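Local coordinates for Baccell_00875 (PDB 5NO8), which is a polysaccharide lyase that probably cleaves the L-rhamnose caps from glucuronic acid on complex arabinogalactan proteins, at residues N149-P153 with S212-G216; C158-H164 with A178-F184. One frame throughout, in Å; residues are numbered along the deposited sequence.

Overall arrangement
Interaction 2 falls within the stretch of chain that interaction 1 brackets, and their centres lie about 12 Å apart on the same side of the chain's centre. Segment 149-153 follows strand 137-145 and segment 212-216 leads into strand 217-221, antiparallel neighbours in one mixed sheet. Interaction 2 belongs to the hairpin of strands 163-168 and 175-180, at one margin of a separate antiparallel sheet, with helix 155-161 leading into it. The two meet directly: N149 O probably accepts from A163 N, and N151 OD1 from R162 NE. Together they tie loops of one sheet to the edge of the other, close to later parts of the chain that include D608 and helix 562-576.

Interaction 1: N149-P153 with S212-G216; sequences NDNYP and SQTRG
R215 meets D150 at its root, near the end of its stem and at its tip. Its CG is anti to the backbone N (chi1 -163°) and the chain runs extended as far as NE, which carries the guanidinium across to the carboxylate. At the root, R215 CB rests 3.2 Å from D150 O. Further out, R215 CD lies 3.4 Å from D150 OD2, so the aliphatic stem touches the carboxylate before the charged end does. At the tip, R215 NH1 closes a salt bridge to D150 OD2 of 2.8 Å. D150 OD2 lies in the guanidinium plane, at its edge, but the carboxylate is turned 85° against that plane, and NH1 comes to OD2 from above the carboxylate, so this is a single-contact bridge and not a two-pronged one. NH1 also donates to T165 O, while NH2 pairs with D608.

The backbones add a single bridge between N151 and T214, flanked by R215 N to D150 O (3.1 Å) and Y152 N to Q213 O (2.8 Å). Threonine suits its place because its OG1 accepts from G216 N, an ST turn that closes over R215, from T214 to G216. A water fills the corner beside it, donating to D150 O at 2.7 Å and to G216 O at 2.9 Å, and accepting from N151 ND2. The same amide nitrogen donates to N149 OD1, and N151 OD1 takes a bond from R162 NE, which fixes how the amide is turned. Two donors, R215 NH1 and T165 N, meet the buried D150 OD2, which would be expected to favour the ionised form.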
ATOM      1  N   ASN A 149     -14.042   8.236   3.625  1.00 17.27           N
ATOM      2  CA  ASN A 149     -14.156   8.754   2.251  1.00 17.62           C
ATOM      3  C   ASN A 149     -12.817   8.652   1.521  1.00 17.49           C
ATOM      4  O   ASN A 149     -12.152   9.659   1.266  1.00 17.50           O
ATOM      5  CB  ASN A 149     -14.691  10.203   2.317  1.00 17.40           C
ATOM      6  CG  ASN A 149     -15.365  10.658   1.040  1.00 17.74           C
ATOM      7  OD1 ASN A 149     -15.610   9.883   0.132  1.00 17.67           O
ATOM      8  ND2 ASN A 149     -15.683  11.960   0.984  1.00 19.17           N
ATOM      9  N   ASP A 150     -12.407   7.412   1.263  1.00 18.55           N
ATOM     10  CA  ASP A 150     -11.104   7.079   0.699  1.00 18.27           C
ATOM     11  C   ASP A 150     -11.370   6.572  -0.709  1.00 17.84           C
ATOM     12  O   ASP A 150     -11.685   5.390  -0.951  1.00 16.34           O
ATOM     13  CB  ASP A 150     -10.387   6.024   1.555  1.00 18.55           C
ATOM     14  CG  ASP A 150      -8.929   5.804   1.140  1.00 19.09           C
ATOM     15  OD1 ASP A 150      -8.568   6.032  -0.055  1.00 18.97           O
ATOM     16  OD2 ASP A 150      -8.119   5.411   2.027  1.00 18.42           O
ATOM     17  N   ASN A 151     -11.299   7.497  -1.656  1.00 16.51           N
ATOM     18  CA  ASN A 151     -11.543   7.184  -3.053  1.00 16.77           C
ATOM     19  C   ASN A 151     -10.961   8.311  -3.925  1.00 16.39           C
ATOM     20  O   ASN A 151     -10.524   9.328  -3.397  1.00 16.64           O
ATOM     21  CB  ASN A 151     -13.040   6.945  -3.306  1.00 17.07           C
ATOM     22  CG  ASN A 151     -13.904   8.021  -2.699  1.00 18.81           C
ATOM     23  OD1 ASN A 151     -13.919   9.135  -3.207  1.00 19.30           O
ATOM     24  ND2 ASN A 151     -14.612   7.696  -1.586  1.00 16.81           N
ATOM     25  N   TYR A 152     -10.932   8.074  -5.230  1.00 18.72           N
ATOM     26  CA  TYR A 152     -10.147   8.847  -6.173  1.00 20.30           C
ATOM     27  C   TYR A 152     -11.011   9.366  -7.321  1.00 20.87           C
ATOM     28  O   TYR A 152     -10.847   8.923  -8.453  1.00 22.23           O
ATOM     29  CB  TYR A 152      -9.041   7.964  -6.760  1.00 20.85           C
ATOM     30  CG  TYR A 152      -8.043   7.365  -5.778  1.00 21.03           C
ATOM     31  CD1 TYR A 152      -7.520   8.115  -4.718  1.00 21.55           C
ATOM     32  CD2 TYR A 152      -7.548   6.070  -5.981  1.00 21.81           C
ATOM     33  CE1 TYR A 152      -6.571   7.567  -3.840  1.00 22.38           C
ATOM     34  CE2 TYR A 152      -6.596   5.523  -5.126  1.00 22.33           C
ATOM     35  CZ  TYR A 152      -6.120   6.250  -4.056  1.00 22.31           C
ATOM     36  OH  TYR A 152      -5.159   5.681  -3.196  1.00 24.24           O
ATOM     37  N   PRO A 153     -11.929  10.298  -7.044  1.00 22.47           N
ATOM     38  CA  PRO A 153     -12.763  10.840  -8.145  1.00 24.38           C
ATOM     39  C   PRO A 153     -11.933  11.669  -9.140  1.00 26.10           C
ATOM     40  O   PRO A 153     -12.091  11.506 -10.335  1.00 29.33           O
ATOM     41  CB  PRO A 153     -13.790  11.711  -7.412  1.00 24.03           C
ATOM     42  CG  PRO A 153     -13.122  12.077  -6.123  1.00 23.94           C
ATOM     43  CD  PRO A 153     -12.272  10.908  -5.749  1.00 24.06           C
ATOM     44  N   SER A 212     -10.617   0.617 -10.052  1.00 19.33           N
ATOM     45  CA  SER A 212      -9.515   1.090  -9.220  1.00 20.06           C
ATOM     46  C   SER A 212      -9.732   2.399  -8.472  1.00 19.95           C
ATOM     47  O   SER A 212      -8.882   2.784  -7.653  1.00 19.40           O
ATOM     48  CB  SER A 212      -8.256   1.242 -10.111  1.00 20.63           C
ATOM     49  OG  SER A 212      -8.091   0.091 -10.958  1.00 20.88           O
ATOM     50  N   GLN A 213     -10.846   3.099  -8.739  1.00 18.93           N
ATOM     51  CA  GLN A 213     -10.992   4.493  -8.343  1.00 19.91           C
ATOM     52  C   GLN A 213     -11.620   4.697  -6.962  1.00 19.25           C
ATOM     53  O   GLN A 213     -11.896   5.828  -6.559  1.00 17.91           O
ATOM     54  CB  GLN A 213     -11.848   5.250  -9.373  1.00 21.52           C
ATOM     55  CG  GLN A 213     -11.556   4.973 -10.838  1.00 23.21           C
ATOM     56  CD  GLN A 213     -10.112   5.233 -11.216  1.00 24.19           C
ATOM     57  OE1 GLN A 213      -9.408   6.010 -10.566  1.00 25.86           O
ATOM     58  NE2 GLN A 213      -9.673   4.595 -12.287  1.00 25.73           N
ATOM     59  N   THR A 214     -11.839   3.599  -6.236  1.00 17.10           N
ATOM     60  CA  THR A 214     -12.359   3.681  -4.896  1.00 16.67           C
ATOM     61  C   THR A 214     -11.782   2.580  -4.050  1.00 15.80           C
ATOM     62  O   THR A 214     -11.608   1.496  -4.548  1.00 15.63           O
ATOM     63  CB  THR A 214     -13.882   3.541  -4.878  1.00 16.46           C
ATOM     64  OG1 THR A 214     -14.328   3.615  -3.525  1.00 17.37           O
ATOM     65  CG2 THR A 214     -14.376   2.223  -5.488  1.00 16.36           C
ATOM     66  N   ARG A 215     -11.553   2.870  -2.775  1.00 15.63           N
ATOM     67  CA  ARG A 215     -11.085   1.864  -1.856  1.00 16.09           C
ATOM     68  C   ARG A 215     -12.228   0.963  -1.424  1.00 16.85           C
ATOM     69  O   ARG A 215     -12.007  -0.114  -0.871  1.00 16.60           O
ATOM     70  CB  ARG A 215     -10.423   2.502  -0.668  1.00 16.64           C
ATOM     71  CG  ARG A 215      -9.568   1.535   0.129  1.00 16.86           C
ATOM     72  CD  ARG A 215      -8.576   2.268   0.954  1.00 16.97           C
ATOM     73  NE  ARG A 215      -7.852   1.366   1.834  1.00 16.58           N
ATOM     74  CZ  ARG A 215      -7.137   1.776   2.866  1.00 17.45           C
ATOM     75  NH1 ARG A 215      -7.034   3.089   3.157  1.00 17.36           N
ATOM     76  NH2 ARG A 215      -6.522   0.871   3.623  1.00 17.40           N
ATOM     77  N   GLY A 216     -13.462   1.390  -1.681  1.00 15.87           N
ATOM     78  CA  GLY A 216     -14.622   0.665  -1.254  1.00 15.49           C
ATOM     79  C   GLY A 216     -15.074   1.104   0.132  1.00 15.44           C
ATOM     80  O   GLY A 216     -14.753   2.200   0.599  1.00 16.73           O
TER
HETATM   81  O   HOH W   1     -14.270   4.914  -0.410  1.00 22.55           O

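Interaction 2: C158-H164 with A178-F184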
ATOM      1  N   CYS A 158      -9.688  14.971  -4.504  1.00 23.39           N
ATOM      2  CA  CYS A 158      -8.861  14.140  -3.609  1.00 23.66           C
ATOM      3  C   CYS A 158      -8.044  14.989  -2.661  1.00 22.81           C
ATOM      4  O   CYS A 158      -8.106  14.816  -1.460  1.00 21.55           O
ATOM      5  CB  CYS A 158      -7.931  13.248  -4.392  1.00 22.39           C
ATOM      6  SG  CYS A 158      -8.797  11.916  -5.183  1.00 24.41           S
ATOM      7  N   ILE A 159      -7.319  15.946  -3.226  1.00 22.20           N
ATOM      8  CA  ILE A 159      -6.438  16.805  -2.467  1.00 23.84           C
ATOM      9  C   ILE A 159      -7.170  17.573  -1.361  1.00 21.97           C
ATOM     10  O   ILE A 159      -6.662  17.715  -0.246  1.00 21.37           O
ATOM     11  CB  ILE A 159      -5.685  17.731  -3.470  1.00 27.30           C
ATOM     12  CG1 ILE A 159      -4.592  16.920  -4.188  1.00 30.31           C
ATOM     13  CG2 ILE A 159      -5.156  18.999  -2.843  1.00 29.91           C
ATOM     14  CD1 ILE A 159      -3.422  16.494  -3.344  1.00 32.80           C
ATOM     15  N   ASN A 160      -8.374  18.052  -1.667  1.00 21.22           N
ATOM     16  CA  ASN A 160      -9.097  18.906  -0.739  1.00 20.59           C
ATOM     17  C   ASN A 160     -10.122  18.189   0.128  1.00 19.15           C
ATOM     18  O   ASN A 160     -10.455  18.695   1.193  1.00 19.72           O
ATOM     19  CB  ASN A 160      -9.776  20.022  -1.536  1.00 21.24           C
ATOM     20  CG  ASN A 160      -8.759  20.975  -2.130  1.00 22.58           C
ATOM     21  OD1 ASN A 160      -8.082  21.710  -1.406  1.00 24.06           O
ATOM     22  ND2 ASN A 160      -8.629  20.951  -3.440  1.00 24.77           N
ATOM     23  N   SER A 161     -10.629  17.062  -0.357  1.00 17.74           N
ATOM     24  CA  SER A 161     -11.895  16.498   0.149  1.00 19.36           C
ATOM     25  C   SER A 161     -11.979  14.978   0.289  1.00 17.75           C
ATOM     26  O   SER A 161     -13.086  14.458   0.440  1.00 18.35           O
ATOM     27  CB  SER A 161     -13.031  16.929  -0.799  1.00 20.32           C
ATOM     28  OG  SER A 161     -12.999  18.337  -0.973  1.00 24.44           O
ATOM     29  N   ARG A 162     -10.848  14.281   0.208  1.00 17.88           N
ATOM     30  CA  ARG A 162     -10.792  12.827   0.435  1.00 16.23           C
ATOM     31  C   ARG A 162      -9.646  12.527   1.374  1.00 16.59           C
ATOM     32  O   ARG A 162      -8.785  13.372   1.609  1.00 16.09           O
ATOM     33  CB  ARG A 162     -10.639  12.040  -0.865  1.00 16.94           C
ATOM     34  CG  ARG A 162     -11.757  12.239  -1.887  1.00 17.23           C
ATOM     35  CD  ARG A 162     -13.074  11.673  -1.363  1.00 17.16           C
ATOM     36  NE  ARG A 162     -14.136  11.734  -2.352  1.00 18.59           N
ATOM     37  CZ  ARG A 162     -14.867  12.824  -2.617  1.00 19.06           C
ATOM     38  NH1 ARG A 162     -14.663  13.958  -1.971  1.00 19.95           N
ATOM     39  NH2 ARG A 162     -15.802  12.773  -3.558  1.00 20.64           N
ATOM     40  N   ALA A 163      -9.641  11.321   1.921  1.00 15.65           N
ATOM     41  CA  ALA A 163      -8.639  10.970   2.943  1.00 16.32           C
ATOM     42  C   ALA A 163      -7.983   9.624   2.666  1.00 16.10           C
ATOM     43  O   ALA A 163      -8.660   8.661   2.322  1.00 17.20           O
ATOM     44  CB  ALA A 163      -9.284  10.954   4.311  1.00 16.85           C
ATOM     45  N   HIS A 164      -6.665   9.583   2.853  1.00 15.82           N
ATOM     46  CA  HIS A 164      -5.931   8.315   2.951  1.00 15.28           C
ATOM     47  C   HIS A 164      -6.204   7.745   4.347  1.00 14.73           C
ATOM     48  O   HIS A 164      -5.843   8.355   5.362  1.00 15.42           O
ATOM     49  CB  HIS A 164      -4.446   8.552   2.755  1.00 15.25           C
ATOM     50  CG  HIS A 164      -4.097   9.053   1.391  1.00 15.61           C
ATOM     51  ND1 HIS A 164      -4.529   8.428   0.245  1.00 15.73           N
ATOM     52  CD2 HIS A 164      -3.323  10.093   0.992  1.00 15.25           C
ATOM     53  CE1 HIS A 164      -4.032   9.063  -0.805  1.00 15.56           C
ATOM     54  NE2 HIS A 164      -3.311  10.083  -0.380  1.00 15.23           N
ATOM     55  N   ALA A 178      -6.904   9.133   9.476  1.00 14.91           N
ATOM     56  CA  ALA A 178      -7.360   9.548   8.183  1.00 14.51           C
ATOM     57  C   ALA A 178      -6.742  10.883   7.811  1.00 14.90           C
ATOM     58  O   ALA A 178      -7.046  11.907   8.402  1.00 14.95           O
ATOM     59  CB  ALA A 178      -8.866   9.608   8.169  1.00 15.43           C
ATOM     60  N   ILE A 179      -5.828  10.841   6.843  1.00 15.58           N
ATOM     61  CA  ILE A 179      -5.056  12.009   6.435  1.00 16.36           C
ATOM     62  C   ILE A 179      -5.628  12.554   5.141  1.00 15.48           C
ATOM     63  O   ILE A 179      -5.688  11.859   4.140  1.00 16.30           O
ATOM     64  CB  ILE A 179      -3.569  11.643   6.265  1.00 17.01           C
ATOM     65  CG1 ILE A 179      -2.973  11.125   7.580  1.00 18.17           C
ATOM     66  CG2 ILE A 179      -2.774  12.822   5.737  1.00 17.08           C
ATOM     67  CD1 ILE A 179      -2.987  12.094   8.736  1.00 19.52           C
ATOM     68  N   ARG A 180      -6.100  13.790   5.166  1.00 16.56           N
ATOM     69  CA  ARG A 180      -6.582  14.433   3.954  1.00 16.99           C
ATOM     70  C   ARG A 180      -5.504  14.344   2.888  1.00 17.55           C
ATOM     71  O   ARG A 180      -4.323  14.567   3.172  1.00 18.99           O
ATOM     72  CB  ARG A 180      -6.943  15.898   4.217  1.00 17.81           C
ATOM     73  CG  ARG A 180      -7.744  16.555   3.097  1.00 17.86           C
ATOM     74  CD  ARG A 180      -7.731  18.063   3.300  1.00 18.37           C
ATOM     75  NE  ARG A 180      -8.158  18.441   4.646  1.00 18.48           N
ATOM     76  CZ  ARG A 180      -9.370  18.857   5.013  1.00 18.52           C
ATOM     77  NH1 ARG A 180     -10.354  19.017   4.143  1.00 19.87           N
ATOM     78  NH2 ARG A 180      -9.592  19.128   6.286  1.00 19.15           N
ATOM     79  N   MET A 181      -5.892  13.983   1.677  1.00 17.54           N
ATOM     80  CA  MET A 181      -4.904  13.569   0.668  1.00 18.88           C
ATOM     81  C   MET A 181      -3.932  14.695   0.277  1.00 19.68           C
ATOM     82  O   MET A 181      -2.747  14.438   0.010  1.00 20.52           O
ATOM     83  CB  MET A 181      -5.567  12.933  -0.551  1.00 18.53           C
ATOM     84  CG  MET A 181      -6.361  11.663  -0.235  1.00 18.08           C
ATOM     85  SD  MET A 181      -6.956  10.877  -1.718  1.00 19.37           S
ATOM     86  CE  MET A 181      -7.862   9.476  -1.055  1.00 19.86           C
ATOM     87  N   GLY A 182      -4.404  15.935   0.316  1.00 20.25           N
ATOM     88  CA  GLY A 182      -3.528  17.100   0.093  1.00 20.55           C
ATOM     89  C   GLY A 182      -2.680  17.504   1.274  1.00 23.52           C
ATOM     90  O   GLY A 182      -1.969  18.491   1.201  1.00 22.70           O
ATOM     91  N   ASP A 183      -2.801  16.785   2.386  1.00 23.66           N
ATOM     92  CA  ASP A 183      -2.099  17.061   3.629  1.00 26.89           C
ATOM     93  C   ASP A 183      -2.564  18.296   4.387  1.00 25.81           C
ATOM     94  O   ASP A 183      -1.959  18.640   5.391  1.00 28.47           O
ATOM     95  CB  ASP A 183      -0.568  17.099   3.445  1.00 30.79           C
ATOM     96  CG  ASP A 183       0.185  16.896   4.758  1.00 33.42           C
ATOM     97  OD1 ASP A 183      -0.126  15.925   5.472  1.00 37.01           O
ATOM     98  OD2 ASP A 183       1.066  17.710   5.079  1.00 37.13           O
ATOM     99  N   PHE A 184      -3.654  18.936   3.964  1.00 23.61           N
ATOM    100  CA  PHE A 184      -4.126  20.135   4.654  1.00 23.61           C
ATOM    101  C   PHE A 184      -4.885  19.705   5.913  1.00 22.16           C
ATOM    102  O   PHE A 184      -5.727  18.820   5.847  1.00 19.39           O
ATOM    103  CB  PHE A 184      -5.069  20.961   3.781  1.00 24.70           C
ATOM    104  CG  PHE A 184      -4.522  21.282   2.422  1.00 27.80           C
ATOM    105  CD1 PHE A 184      -3.462  22.167   2.282  1.00 31.50           C
ATOM    106  CD2 PHE A 184      -5.072  20.696   1.276  1.00 29.02           C
ATOM    107  CE1 PHE A 184      -2.951  22.466   1.020  1.00 31.99           C
ATOM    108  CE2 PHE A 184      -4.564  20.991   0.019  1.00 30.19           C
ATOM    109  CZ  PHE A 184      -3.506  21.877  -0.110  1.00 31.76           C
TER
HETATM  110  O   HOH W   2      -1.840  12.255  -1.261  1.00 18.26           O
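A163 and R180 form a non-hydrogen-bonded pair, and H164 and I179 a hydrogen-bonded one, at the open end of an antiparallel beta hairpin made by strands 163-168 and 175-180. H164 N donates to I179 O at 2.8 Å, and I179 N answers to H164 O. Beyond the strands, M181 N bonds R162 O, and a type I turn from R180 to D183 carries the chain past helix 155-161.

The tight part centres on M181. Its CG stands 3.5 Å from the centroid of the H164 ring, only 10° off the normal, a CH-pi contact over the face. Beyond CG the chain is extended, taking SD to 3.7 Å from C158 CB and CE to 3.6 Å from A163 O; a slender, unbranched methionine can thread between helix and strand in this way. I159 CD1 presses to 3.5 Å from G182 CA, and glycine suits that place, since a CB there would collide with I159 O.

The looser side lies at the partly exposed N160 and F184, where N160 OD1 comes no nearer to the F184 ring than 3.9 Å, at CE2, and R50 makes a cation-pi contact with that ring. Between this rim and the core, R180 bends at chi3 (-52°), so that NH1 donates to N160 O (3.0 Å) within the guanidinium plane while NE donates to F184 O from above its carbonyl plane; NH2 pairs with D48. A leucine in place of R180 would probably leave D48 without its cationic mate and both carbonyls, N160 O and F184 O, without these donors. At the edge of the imidazole, in its plane, a water sits 2.8 Å from H164 NE2 and donates to M181 O.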